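Local atomic coordinates of putative uncharacterized protein (Wolbachia pipientis, PDB entry 3F4S), a protein that probably acts as a DsbA-type thiol-disulfide oxidoreductase of the thioredoxin superfamily, introducing disulfide bonds into exported substrate proteins. Residues 96-101 and 136-141; 108-113 and 130-135; 117-120 and 124-127. The protein carries 1 engineered substitution. One frame throughout, in Å; residues are numbered along the deposited sequence. Where two conformers were deposited one is given.

Contact 1 of 3, residues 96-101 and 136-141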
ATOM      1  N   HIS A  96      -6.116  -9.224   5.118  1.00 20.02           N
ATOM      2  CA  HIS A  96      -5.689 -10.558   4.712  1.00 22.59           C
ATOM      3  C   HIS A  96      -6.844 -11.531   4.506  1.00 23.34           C
ATOM      4  O   HIS A  96      -6.640 -12.650   4.032  1.00 26.32           O
ATOM      5  CB  HIS A  96      -4.679 -11.104   5.717  1.00 24.51           C
ATOM      6  CG  HIS A  96      -3.337 -10.455   5.614  1.00 32.52           C
ATOM      7  ND1 HIS A  96      -2.222 -11.117   5.144  1.00 38.87           N
ATOM      8  CD2 HIS A  96      -2.938  -9.189   5.887  1.00 32.85           C
ATOM      9  CE1 HIS A  96      -1.191 -10.293   5.151  1.00 39.58           C
ATOM     10  NE2 HIS A  96      -1.599  -9.115   5.590  1.00 37.73           N
ATOM     11  N   CYS A  97      -8.054 -11.106   4.860  1.00 22.44           N
ATOM     12  CA  CYS A  97      -9.267 -11.863   4.528  1.00 21.79           C
ATOM     13  C   CYS A  97      -9.656 -11.688   3.053  1.00 23.80           C
ATOM     14  O   CYS A  97     -10.610 -12.300   2.583  1.00 28.30           O
ATOM     15  CB  CYS A  97     -10.442 -11.423   5.417  1.00 25.65           C
ATOM     16  SG  CYS A  97     -10.913 -12.553   6.758  1.00 27.93           S
ATOM     17  N   TYR A  98      -8.930 -10.829   2.340  1.00 24.55           N
ATOM     18  CA  TYR A  98      -9.232 -10.518   0.939  1.00 24.19           C
ATOM     19  C   TYR A  98      -8.100 -10.984   0.025  1.00 27.51           C
ATOM     20  O   TYR A  98      -7.039 -10.359  -0.041  1.00 30.29           O
ATOM     21  CB  TYR A  98      -9.508  -9.020   0.776  1.00 24.16           C
ATOM     22  CG  TYR A  98     -10.677  -8.575   1.621  1.00 23.35           C
ATOM     23  CD1 TYR A  98     -11.953  -8.471   1.083  1.00 24.44           C
ATOM     24  CD2 TYR A  98     -10.516  -8.297   2.969  1.00 23.42           C
ATOM     25  CE1 TYR A  98     -13.031  -8.087   1.868  1.00 24.24           C
ATOM     26  CE2 TYR A  98     -11.579  -7.915   3.753  1.00 20.73           C
ATOM     27  CZ  TYR A  98     -12.832  -7.812   3.202  1.00 21.42           C
ATOM     28  OH  TYR A  98     -13.887  -7.422   3.991  1.00 23.14           O
ATOM     29  N   GLU A  99      -8.335 -12.086  -0.677  1.00 29.32           N
ATOM     30  CA  GLU A  99      -7.271 -12.782  -1.402  1.00 32.97           C
ATOM     31  C   GLU A  99      -7.006 -12.241  -2.809  1.00 34.50           C
ATOM     32  O   GLU A  99      -5.851 -12.043  -3.190  1.00 37.89           O
ATOM     33  CB  GLU A  99      -7.562 -14.286  -1.463  1.00 34.36           C
ATOM     34  N   LYS A 100      -8.069 -12.018  -3.580  1.00 32.78           N
ATOM     35  CA  LYS A 100      -7.932 -11.554  -4.957  1.00 34.41           C
ATOM     36  C   LYS A 100      -7.365 -10.138  -4.980  1.00 33.62           C
ATOM     37  O   LYS A 100      -7.674  -9.331  -4.108  1.00 32.33           O
ATOM     38  CB  LYS A 100      -9.284 -11.592  -5.680  1.00 34.82           C
ATOM     39  CG  LYS A 100      -9.891 -12.981  -5.820  1.00 37.08           C
ATOM     40  N   GLN A 101      -6.543  -9.834  -5.979  1.00 33.19           N
ATOM     41  CA  GLN A 101      -5.837  -8.555  -5.998  1.00 34.55           C
ATOM     42  C   GLN A 101      -6.785  -7.352  -5.954  1.00 32.39           C
ATOM     43  O   GLN A 101      -6.537  -6.392  -5.222  1.00 31.00           O
ATOM     44  CB  GLN A 101      -4.852  -8.472  -7.180  1.00 37.74           C
ATOM     45  CG  GLN A 101      -5.364  -7.762  -8.425  0.50 39.49           C
ATOM     46  CD  GLN A 101      -4.262  -7.520  -9.449  0.50 40.19           C
ATOM     47  OE1 GLN A 101      -4.375  -6.645 -10.308  0.50 40.38           O
ATOM     48  NE2 GLN A 101      -3.186  -8.291  -9.353  0.50 40.55           N
ATOM     49  N   SER A 136     -18.925  -6.152   2.270  1.00 19.89           N
ATOM     50  CA  SER A 136     -18.183  -7.023   1.361  1.00 21.13           C
ATOM     51  C   SER A 136     -18.572  -8.492   1.515  1.00 22.75           C
ATOM     52  O   SER A 136     -17.900  -9.372   0.978  1.00 25.35           O
ATOM     53  CB  SER A 136     -16.673  -6.856   1.556  1.00 22.45           C
ATOM     54  OG  SER A 136     -16.291  -7.221   2.864  1.00 25.43           O
ATOM     55  N   ASN A 137     -19.663  -8.751   2.232  1.00 21.57           N
ATOM     56  CA  ASN A 137     -20.160 -10.113   2.404  1.00 21.33           C
ATOM     57  C   ASN A 137     -19.163 -11.073   3.057  1.00 24.97           C
ATOM     58  O   ASN A 137     -19.193 -12.278   2.802  1.00 29.20           O
ATOM     59  CB  ASN A 137     -20.646 -10.672   1.061  1.00 22.11           C
ATOM     60  CG  ASN A 137     -21.583  -9.720   0.358  1.00 20.69           C
ATOM     61  OD1 ASN A 137     -21.300  -9.230  -0.742  1.00 24.26           O
ATOM     62  ND2 ASN A 137     -22.687  -9.414   1.008  1.00 16.99           N
ATOM     63  N   LEU A 138     -18.283 -10.529   3.892  1.00 24.87           N
ATOM     64  CA  LEU A 138     -17.367 -11.338   4.679  1.00 25.64           C
ATOM     65  C   LEU A 138     -18.131 -11.888   5.879  1.00 27.33           C
ATOM     66  O   LEU A 138     -18.713 -11.129   6.651  1.00 30.21           O
ATOM     67  CB  LEU A 138     -16.176 -10.490   5.140  1.00 25.67           C
ATOM     68  CG  LEU A 138     -15.016 -11.215   5.828  1.00 27.52           C
ATOM     69  CD1 LEU A 138     -14.363 -12.223   4.883  1.00 27.88           C
ATOM     70  CD2 LEU A 138     -13.984 -10.214   6.340  1.00 25.96           C
ATOM     71  N   LYS A 139     -18.143 -13.206   6.033  1.00 29.22           N
ATOM     72  CA  LYS A 139     -18.903 -13.812   7.122  1.00 31.63           C
ATOM     73  C   LYS A 139     -18.260 -13.536   8.477  1.00 32.98           C
ATOM     74  O   LYS A 139     -17.046 -13.342   8.571  1.00 32.08           O
ATOM     75  CB  LYS A 139     -19.084 -15.314   6.898  1.00 32.73           C
ATOM     76  CG  LYS A 139     -20.204 -15.646   5.922  1.00 36.25           C
ATOM     77  CD  LYS A 139     -20.435 -17.140   5.813  1.00 39.86           C
ATOM     78  CE  LYS A 139     -20.997 -17.727   7.103  0.50 40.18           C
ATOM     79  NZ  LYS A 139     -21.449 -19.144   6.921  0.50 40.26           N
ATOM     80  N   GLN A 140     -19.071 -13.522   9.530  1.00 33.77           N
ATOM     81  CA  GLN A 140     -18.565 -13.184  10.857  1.00 34.25           C
ATOM     82  C   GLN A 140     -17.419 -14.089  11.315  1.00 33.88           C
ATOM     83  O   GLN A 140     -16.442 -13.608  11.893  1.00 33.47           O
ATOM     84  CB  GLN A 140     -19.689 -13.173  11.897  1.00 36.66           C
ATOM     85  CG  GLN A 140     -19.261 -12.594  13.237  0.50 35.92           C
ATOM     86  CD  GLN A 140     -18.718 -11.179  13.114  0.50 36.15           C
ATOM     87  OE1 GLN A 140     -19.165 -10.400  12.272  0.50 35.67           O
ATOM     88  NE2 GLN A 140     -17.752 -10.842  13.957  0.50 37.68           N
ATOM     89  N   ASP A 141     -17.525 -15.392  11.061  1.00 33.82           N
ATOM     90  CA  ASP A 141     -16.462 -16.303  11.496  1.00 33.98           C
ATOM     91  C   ASP A 141     -15.127 -16.002  10.808  1.00 33.04           C
ATOM     92  O   ASP A 141     -14.067 -16.058  11.437  1.00 35.29           O
ATOM     93  CB  ASP A 141     -16.854 -17.784  11.342  1.00 35.10           C
ATOM     94  CG  ASP A 141     -17.291 -18.149   9.924  0.50 36.74           C
ATOM     95  OD1 ASP A 141     -17.284 -17.277   9.030  0.50 36.44           O
ATOM     96  OD2 ASP A 141     -17.649 -19.330   9.709  0.50 38.41           O
TER
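Y98 and C97, in the loop that leads into helix 101-113, meet S136 and L138 just past helix 127-135, within the helical part that DsbA proteins add to the thioredoxin fold. The turn carrying S136 and L138 is a Schellman motif: N137, with positive phi, is its C-prime residue, L138 N returns to A133 O and N137 N to A134 O. This presents S136 and L138 to the loop while N137 points its CB away.

The polar contact is one hydrogen bond, Y98 OH to S136 OG at 2.7 Å, either of which could donate. The serine hydroxyl approaches at the edge of the ring, near its plane, and S136 CB also lies at that edge. With chi1 at 62°, S136 OG sits between the backbone N and the carbonyl carbon; there it is also hydrogen-bonded to I132 O and A133 O, which would share its single proton, so the tyrosine is tied to the last turn of the helix. The buried Y98 ring is further fixed by stacking with F107.

The apolar contact comes from L138, whose two methyls both rest against C97. CG stands anti to the backbone N (chi1 -172°), which sends CD2 obliquely against the phenol end of Y98, 3.6 Å from its OH and 4.1 Å from CZ. The same methyl lies 3.9 Å from C97 CB. C97 is held in place by its disulfide to C146 in helix 140-147, so a covalent link runs beside the leucine: C97 SG lies 3.9 Å from L138 CD1.

Contact 2 of 3, residues 108-113 and 130-135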
ATOM      1  N   ASN A 108      -8.587  -2.017   1.283  1.00 16.72           N
ATOM      2  CA  ASN A 108      -7.772  -0.905   1.767  1.00 16.48           C
ATOM      3  C   ASN A 108      -8.361   0.442   1.361  1.00 18.11           C
ATOM      4  O   ASN A 108      -8.397   1.378   2.165  1.00 16.77           O
ATOM      5  CB  ASN A 108      -6.313  -1.048   1.328  1.00 17.89           C
ATOM      6  CG  ASN A 108      -5.633  -2.228   1.989  1.00 19.03           C
ATOM      7  OD1 ASN A 108      -5.898  -2.530   3.151  1.00 18.69           O
ATOM      8  ND2 ASN A 108      -4.778  -2.919   1.246  1.00 21.27           N
ATOM      9  N   LYS A 109      -8.834   0.519   0.118  1.00 17.43           N
ATOM     10  CA  LYS A 109      -9.496   1.715  -0.403  1.00 17.45           C
ATOM     11  C   LYS A 109     -10.701   2.116   0.459  1.00 17.66           C
ATOM     12  O   LYS A 109     -10.892   3.297   0.783  1.00 16.41           O
ATOM     13  CB  LYS A 109      -9.934   1.500  -1.856  1.00 20.10           C
ATOM     14  CG  LYS A 109     -10.637   2.708  -2.459  1.00 22.68           C
ATOM     15  CD  LYS A 109     -10.693   2.606  -3.974  1.00 28.48           C
ATOM     16  CE  LYS A 109     -11.532   1.421  -4.402  1.00 33.42           C
ATOM     17  NZ  LYS A 109     -12.983   1.736  -4.352  1.00 38.97           N
ATOM     18  N   ALA A 110     -11.508   1.128   0.831  1.00 16.20           N
ATOM     19  CA  ALA A 110     -12.686   1.382   1.658  1.00 16.31           C
ATOM     20  C   ALA A 110     -12.281   1.906   3.034  1.00 16.71           C
ATOM     21  O   ALA A 110     -12.910   2.823   3.563  1.00 16.57           O
ATOM     22  CB  ALA A 110     -13.521   0.119   1.807  1.00 17.91           C
ATOM     23  N   VAL A 111     -11.245   1.320   3.627  1.00 16.79           N
ATOM     24  CA  VAL A 111     -10.790   1.802   4.933  1.00 16.97           C
ATOM     25  C   VAL A 111     -10.316   3.262   4.830  1.00 15.70           C
ATOM     26  O   VAL A 111     -10.733   4.120   5.622  1.00 16.17           O
ATOM     27  CB  VAL A 111      -9.701   0.883   5.560  1.00 14.21           C
ATOM     28  CG1 VAL A 111      -9.252   1.432   6.920  1.00 14.16           C
ATOM     29  CG2 VAL A 111     -10.235  -0.565   5.700  1.00 15.16           C
ATOM     30  N   PHE A 112      -9.452   3.548   3.859  1.00 15.43           N
ATOM     31  CA  PHE A 112      -9.024   4.933   3.621  1.00 16.91           C
ATOM     32  C   PHE A 112     -10.235   5.868   3.451  1.00 16.48           C
ATOM     33  O   PHE A 112     -10.302   6.938   4.071  1.00 17.02           O
ATOM     34  CB  PHE A 112      -8.170   5.040   2.359  1.00 16.44           C
ATOM     35  CG  PHE A 112      -6.730   4.641   2.526  1.00 16.66           C
ATOM     36  CD1 PHE A 112      -5.926   5.207   3.509  1.00 18.60           C
ATOM     37  CD2 PHE A 112      -6.160   3.747   1.633  1.00 16.62           C
ATOM     38  CE1 PHE A 112      -4.573   4.854   3.615  1.00 16.81           C
ATOM     39  CE2 PHE A 112      -4.819   3.388   1.727  1.00 17.13           C
ATOM     40  CZ  PHE A 112      -4.024   3.938   2.721  1.00 18.56           C
ATOM     41  N   ASN A 113     -11.183   5.451   2.612  0.50 15.23           N
ATOM     42  CA  ASN A 113     -12.356   6.259   2.292  0.50 16.12           C
ATOM     43  C   ASN A 113     -13.222   6.568   3.500  0.50 14.84           C
ATOM     44  O   ASN A 113     -13.924   7.574   3.528  0.50 15.57           O
ATOM     45  CB  ASN A 113     -13.221   5.554   1.243  0.50 16.84           C
ATOM     46  CG  ASN A 113     -12.710   5.755  -0.160  0.50 21.82           C
ATOM     47  OD1 ASN A 113     -11.895   6.639  -0.413  0.50 25.90           O
ATOM     48  ND2 ASN A 113     -13.191   4.935  -1.087  0.50 21.35           N
ATOM     49  N   GLN A 130     -16.467  -3.788  11.046  1.00 17.24           N
ATOM     50  CA  GLN A 130     -17.667  -4.626  10.956  1.00 18.16           C
ATOM     51  C   GLN A 130     -18.530  -4.175   9.783  1.00 17.78           C
ATOM     52  O   GLN A 130     -19.085  -5.000   9.059  1.00 19.04           O
ATOM     53  CB  GLN A 130     -18.496  -4.571  12.242  1.00 18.79           C
ATOM     54  CG  GLN A 130     -17.776  -5.046  13.495  1.00 20.02           C
ATOM     55  CD  GLN A 130     -18.646  -4.957  14.742  1.00 25.55           C
ATOM     56  OE1 GLN A 130     -19.838  -4.648  14.670  1.00 29.68           O
ATOM     57  NE2 GLN A 130     -18.053  -5.246  15.891  1.00 27.30           N
ATOM     58  N   ARG A 131     -18.638  -2.862   9.600  1.00 16.98           N
ATOM     59  CA  ARG A 131     -19.438  -2.317   8.512  1.00 18.25           C
ATOM     60  C   ARG A 131     -18.831  -2.671   7.158  1.00 16.10           C
ATOM     61  O   ARG A 131     -19.523  -3.124   6.239  1.00 17.54           O
ATOM     62  CB  ARG A 131     -19.596  -0.801   8.661  1.00 17.81           C
ATOM     63  CG  ARG A 131     -20.388  -0.153   7.524  1.00 17.94           C
ATOM     64  CD  ARG A 131     -19.488   0.708   6.664  1.00 20.30           C
ATOM     65  NE  ARG A 131     -19.266   2.012   7.289  1.00 21.29           N
ATOM     66  CZ  ARG A 131     -18.566   3.001   6.747  1.00 27.63           C
ATOM     67  NH1 ARG A 131     -17.975   2.851   5.566  1.00 30.01           N
ATOM     68  NH2 ARG A 131     -18.451   4.145   7.397  1.00 31.69           N
ATOM     69  N   ILE A 132     -17.529  -2.477   7.037  1.00 15.24           N
ATOM     70  CA  ILE A 132     -16.851  -2.786   5.785  1.00 16.80           C
ATOM     71  C   ILE A 132     -16.927  -4.283   5.470  1.00 16.95           C
ATOM     72  O   ILE A 132     -17.138  -4.678   4.319  1.00 18.16           O
ATOM     73  CB  ILE A 132     -15.400  -2.285   5.798  1.00 16.37           C
ATOM     74  CG1 ILE A 132     -15.392  -0.747   5.795  1.00 17.55           C
ATOM     75  CG2 ILE A 132     -14.627  -2.863   4.613  1.00 17.11           C
ATOM     76  CD1 ILE A 132     -14.009  -0.111   5.940  1.00 18.93           C
ATOM     77  N   ALA A 133     -16.762  -5.111   6.496  1.00 16.74           N
ATOM     78  CA  ALA A 133     -16.887  -6.556   6.352  1.00 17.45           C
ATOM     79  C   ALA A 133     -18.285  -6.939   5.858  1.00 18.53           C
ATOM     80  O   ALA A 133     -18.434  -7.739   4.938  1.00 21.67           O
ATOM     81  CB  ALA A 133     -16.581  -7.242   7.674  1.00 20.69           C
ATOM     82  N   ALA A 134     -19.315  -6.353   6.457  1.00 17.86           N
ATOM     83  CA  ALA A 134     -20.677  -6.664   6.044  1.00 20.22           C
ATOM     84  C   ALA A 134     -20.920  -6.262   4.586  1.00 18.92           C
ATOM     85  O   ALA A 134     -21.486  -7.026   3.801  1.00 19.57           O
ATOM     86  CB  ALA A 134     -21.686  -5.996   6.965  1.00 19.82           C
ATOM     87  N   LEU A 135     -20.477  -5.061   4.225  1.00 18.82           N
ATOM     88  CA  LEU A 135     -20.673  -4.565   2.869  1.00 18.75           C
ATOM     89  C   LEU A 135     -19.965  -5.440   1.839  1.00 19.72           C
ATOM     90  O   LEU A 135     -20.358  -5.472   0.672  1.00 20.74           O
ATOM     91  CB  LEU A 135     -20.215  -3.107   2.750  1.00 19.10           C
ATOM     92  CG  LEU A 135     -21.115  -2.057   3.412  1.00 19.93           C
ATOM     93  CD1 LEU A 135     -20.425  -0.684   3.441  1.00 20.97           C
ATOM     94  CD2 LEU A 135     -22.476  -1.971   2.713  1.00 21.10           C
TER
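I132 of helix 127-135 spans the space to A110 and V111 of helix 101-113, the CA atoms of A110 and I132 being 7.2 Å apart. Just before it, R131 skirts the interface: its NH1 bonds to S114 OG, and S114 OG is also bonded to A110 O, so the guanidinium reaches the end of the facing helix through one hydroxyl.

I132 carries the apolar contact with a single methyl. CG1 is anti to the carbonyl carbon (chi1 -68°) and the chain runs on extended (chi2 174°), carrying CD1 to the surface of the facing helix at A110 and V111. There CD1 lies 3.8 Å from V111 CG2, the two side chains crossing at about a right angle; it is 4.2 Å from A110 CB and 3.9 Å from A110 O, a carbonyl of the facing helix.

A133, next along, packs on F143 of helix 140-147. On its other flank, helix 101-113 sends F112 against H58 and C54 of helix 52-60. Such helix-on-helix packing beside the helix that starts within the CxxC motif belongs to the helical insertion that distinguishes DsbA proteins from thioredoxin itself.

Contact 3 of 3, residues 117-120 and 124-127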
ATOM      1  N   SER A 117     -15.129   7.848   9.904  1.00 15.17           N
ATOM      2  CA  SER A 117     -16.113   7.017  10.591  1.00 16.79           C
ATOM      3  C   SER A 117     -15.574   6.165  11.742  1.00 17.27           C
ATOM      4  O   SER A 117     -16.347   5.467  12.400  1.00 17.24           O
ATOM      5  CB  SER A 117     -16.857   6.125   9.597  1.00 16.99           C
ATOM      6  OG  SER A 117     -17.652   6.891   8.718  1.00 20.40           O
ATOM      7  N   TRP A 118     -14.262   6.196  11.978  1.00 16.62           N
ATOM      8  CA  TRP A 118     -13.722   5.552  13.169  1.00 14.86           C
ATOM      9  C   TRP A 118     -14.327   6.208  14.408  1.00 16.31           C
ATOM     10  O   TRP A 118     -14.872   7.320  14.340  1.00 17.16           O
ATOM     11  CB  TRP A 118     -12.200   5.708  13.236  1.00 14.34           C
ATOM     12  CG  TRP A 118     -11.432   4.930  12.230  1.00 13.78           C
ATOM     13  CD1 TRP A 118     -10.715   5.435  11.173  1.00 17.26           C
ATOM     14  CD2 TRP A 118     -11.253   3.510  12.194  1.00 14.22           C
ATOM     15  NE1 TRP A 118     -10.126   4.415  10.475  1.00 16.17           N
ATOM     16  CE2 TRP A 118     -10.430   3.222  11.081  1.00 14.82           C
ATOM     17  CE3 TRP A 118     -11.721   2.453  12.983  1.00 15.76           C
ATOM     18  CZ2 TRP A 118     -10.058   1.919  10.741  1.00 15.97           C
ATOM     19  CZ3 TRP A 118     -11.347   1.154  12.641  1.00 17.29           C
ATOM     20  CH2 TRP A 118     -10.519   0.901  11.533  1.00 16.44           C
ATOM     21  N   ASN A 119     -14.216   5.527  15.542  1.00 15.65           N
ATOM     22  CA  ASN A 119     -14.568   6.106  16.834  1.00 16.03           C
ATOM     23  C   ASN A 119     -13.322   6.747  17.429  1.00 18.07           C
ATOM     24  O   ASN A 119     -12.405   6.046  17.866  1.00 18.25           O
ATOM     25  CB  ASN A 119     -15.114   5.019  17.768  1.00 17.34           C
ATOM     26  CG  ASN A 119     -15.666   5.576  19.072  1.00 18.51           C
ATOM     27  OD1 ASN A 119     -15.298   6.667  19.512  1.00 19.06           O
ATOM     28  ND2 ASN A 119     -16.563   4.821  19.695  1.00 18.20           N
ATOM     29  N   TYR A 120     -13.270   8.077  17.427  1.00 16.53           N
ATOM     30  CA  TYR A 120     -12.068   8.779  17.886  1.00 17.27           C
ATOM     31  C   TYR A 120     -11.976   8.918  19.407  1.00 17.30           C
ATOM     32  O   TYR A 120     -10.982   9.419  19.947  1.00 17.91           O
ATOM     33  CB  TYR A 120     -11.909  10.120  17.143  1.00 17.34           C
ATOM     34  CG  TYR A 120     -11.483   9.862  15.718  1.00 15.43           C
ATOM     35  CD1 TYR A 120     -10.135   9.721  15.398  1.00 14.79           C
ATOM     36  CD2 TYR A 120     -12.422   9.691  14.706  1.00 15.77           C
ATOM     37  CE1 TYR A 120      -9.728   9.443  14.097  1.00 15.06           C
ATOM     38  CE2 TYR A 120     -12.027   9.402  13.407  1.00 16.82           C
ATOM     39  CZ  TYR A 120     -10.675   9.292  13.108  1.00 15.18           C
ATOM     40  OH  TYR A 120     -10.259   9.010  11.826  1.00 15.87           O
ATOM     41  N   SER A 124     -10.543   1.494  20.503  1.00 20.07           N
ATOM     42  CA  SER A 124     -10.619   0.049  20.317  1.00 19.53           C
ATOM     43  C   SER A 124     -11.911  -0.366  19.622  1.00 19.14           C
ATOM     44  O   SER A 124     -12.149  -1.551  19.401  1.00 21.29           O
ATOM     45  CB  SER A 124     -10.510  -0.676  21.666  1.00 24.65           C
ATOM     46  OG  SER A 124      -9.264  -0.418  22.292  1.00 30.97           O
ATOM     47  N   ASP A 125     -12.749   0.608  19.289  1.00 18.85           N
ATOM     48  CA  ASP A 125     -14.040   0.328  18.659  1.00 17.46           C
ATOM     49  C   ASP A 125     -13.830   0.029  17.172  1.00 17.48           C
ATOM     50  O   ASP A 125     -13.418   0.909  16.422  1.00 18.40           O
ATOM     51  CB  ASP A 125     -14.967   1.535  18.846  1.00 19.08           C
ATOM     52  CG  ASP A 125     -16.360   1.329  18.248  1.00 20.70           C
ATOM     53  OD1 ASP A 125     -16.614   0.275  17.614  1.00 19.70           O
ATOM     54  OD2 ASP A 125     -17.209   2.238  18.418  1.00 19.38           O
ATOM     55  N   LEU A 126     -14.094  -1.214  16.764  1.00 16.94           N
ATOM     56  CA  LEU A 126     -13.889  -1.642  15.375  1.00 16.81           C
ATOM     57  C   LEU A 126     -15.191  -1.733  14.566  1.00 15.77           C
ATOM     58  O   LEU A 126     -15.266  -2.435  13.550  1.00 17.30           O
ATOM     59  CB  LEU A 126     -13.132  -2.976  15.331  1.00 16.86           C
ATOM     60  CG  LEU A 126     -11.771  -2.965  16.042  1.00 18.75           C
ATOM     61  CD1 LEU A 126     -11.088  -4.328  15.932  1.00 20.54           C
ATOM     62  CD2 LEU A 126     -10.873  -1.860  15.487  1.00 18.57           C
ATOM     63  N   THR A 127     -16.209  -1.001  14.995  1.00 15.46           N
ATOM     64  CA  THR A 127     -17.484  -0.963  14.264  1.00 16.96           C
ATOM     65  C   THR A 127     -17.274  -0.673  12.770  1.00 16.64           C
ATOM     66  O   THR A 127     -17.933  -1.256  11.910  1.00 17.54           O
ATOM     67  CB  THR A 127     -18.432   0.094  14.859  1.00 18.91           C
ATOM     68  OG1 THR A 127     -18.755  -0.259  16.207  1.00 21.32           O
ATOM     69  CG2 THR A 127     -19.726   0.186  14.050  1.00 21.00           C
TER
HETATM   70  O   HOH W   1     -12.353   3.490  16.378  1.00 16.64           O
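N119 and D125 join the two limbs of the loop between helices 101-113 and 127-135, and D125 forms an Asx turn where the second helix begins. N119 ND2 donates to D125 OD2 at 3.0 Å and nearly straight (174°). The acceptor lies in the plane of the asparagine amide and offers its anti lone pair, the one turned from OD1. The side chains cross at about a right angle, with amide and carboxylate planes 66° apart. In both, CG is anti to the backbone N (chi1 -173° for N119), which stretches the two groups across the gap.

A bridging water supports the same pair from the backbone side: it accepts from N119 N and is hydrogen-bonded to D125 O at 2.8 Å. Beside it, the indole of W118 turns its edge to D125 O, with CE3 nearest, while W118 CZ3 meets L126 CD2 obliquely at 4.2 Å, a light apolar touch.

In the second shell, N119 OD1 takes the backbone N-H of both Y121 and N122, so the amide bonds through both its oxygen and its nitrogen, which should settle its flip. W118 makes a cation-pi contact with R87 of helix 86-94 and packs on L128 and L129, and L126 rests on Y86 and K90, fastening the loop to neighbouring helices.

The other carboxylate oxygen faces the helix start. With OD2 held by N119, D125 OD1 accepts twice from T127: the hydroxyl OG1 comes in at 2.6 Å by the syn lone pair, and T127 N reaches OD1 at 2.9 Å from above the carboxylate plane.

Overall arrangement
The three contacts nest along the chain: 117-120 with 124-127 lies inside the loop closed by contact 2, itself inside that closed by contact 1. Helix 127-135 connects them, starting at contact 3, packing in contact 2 and ending at contact 1. Centres of contacts 1 and 2 are about 11 Å apart, those of 2 and 3 about 12 Å, and both pairs touch: Y98 OH packs on A133 CA at 3.9 Å, and V111 CG1 on W118 CZ2 also at 3.9 Å. Contacts 1 and 3 stay about 9 Å apart at their nearest atoms. Contact 1 includes C97, disulfide-bonded to C146, whereas contact 2 adjoins helix 52-60, which starts at the C51-C54 disulfide, the probable redox centre.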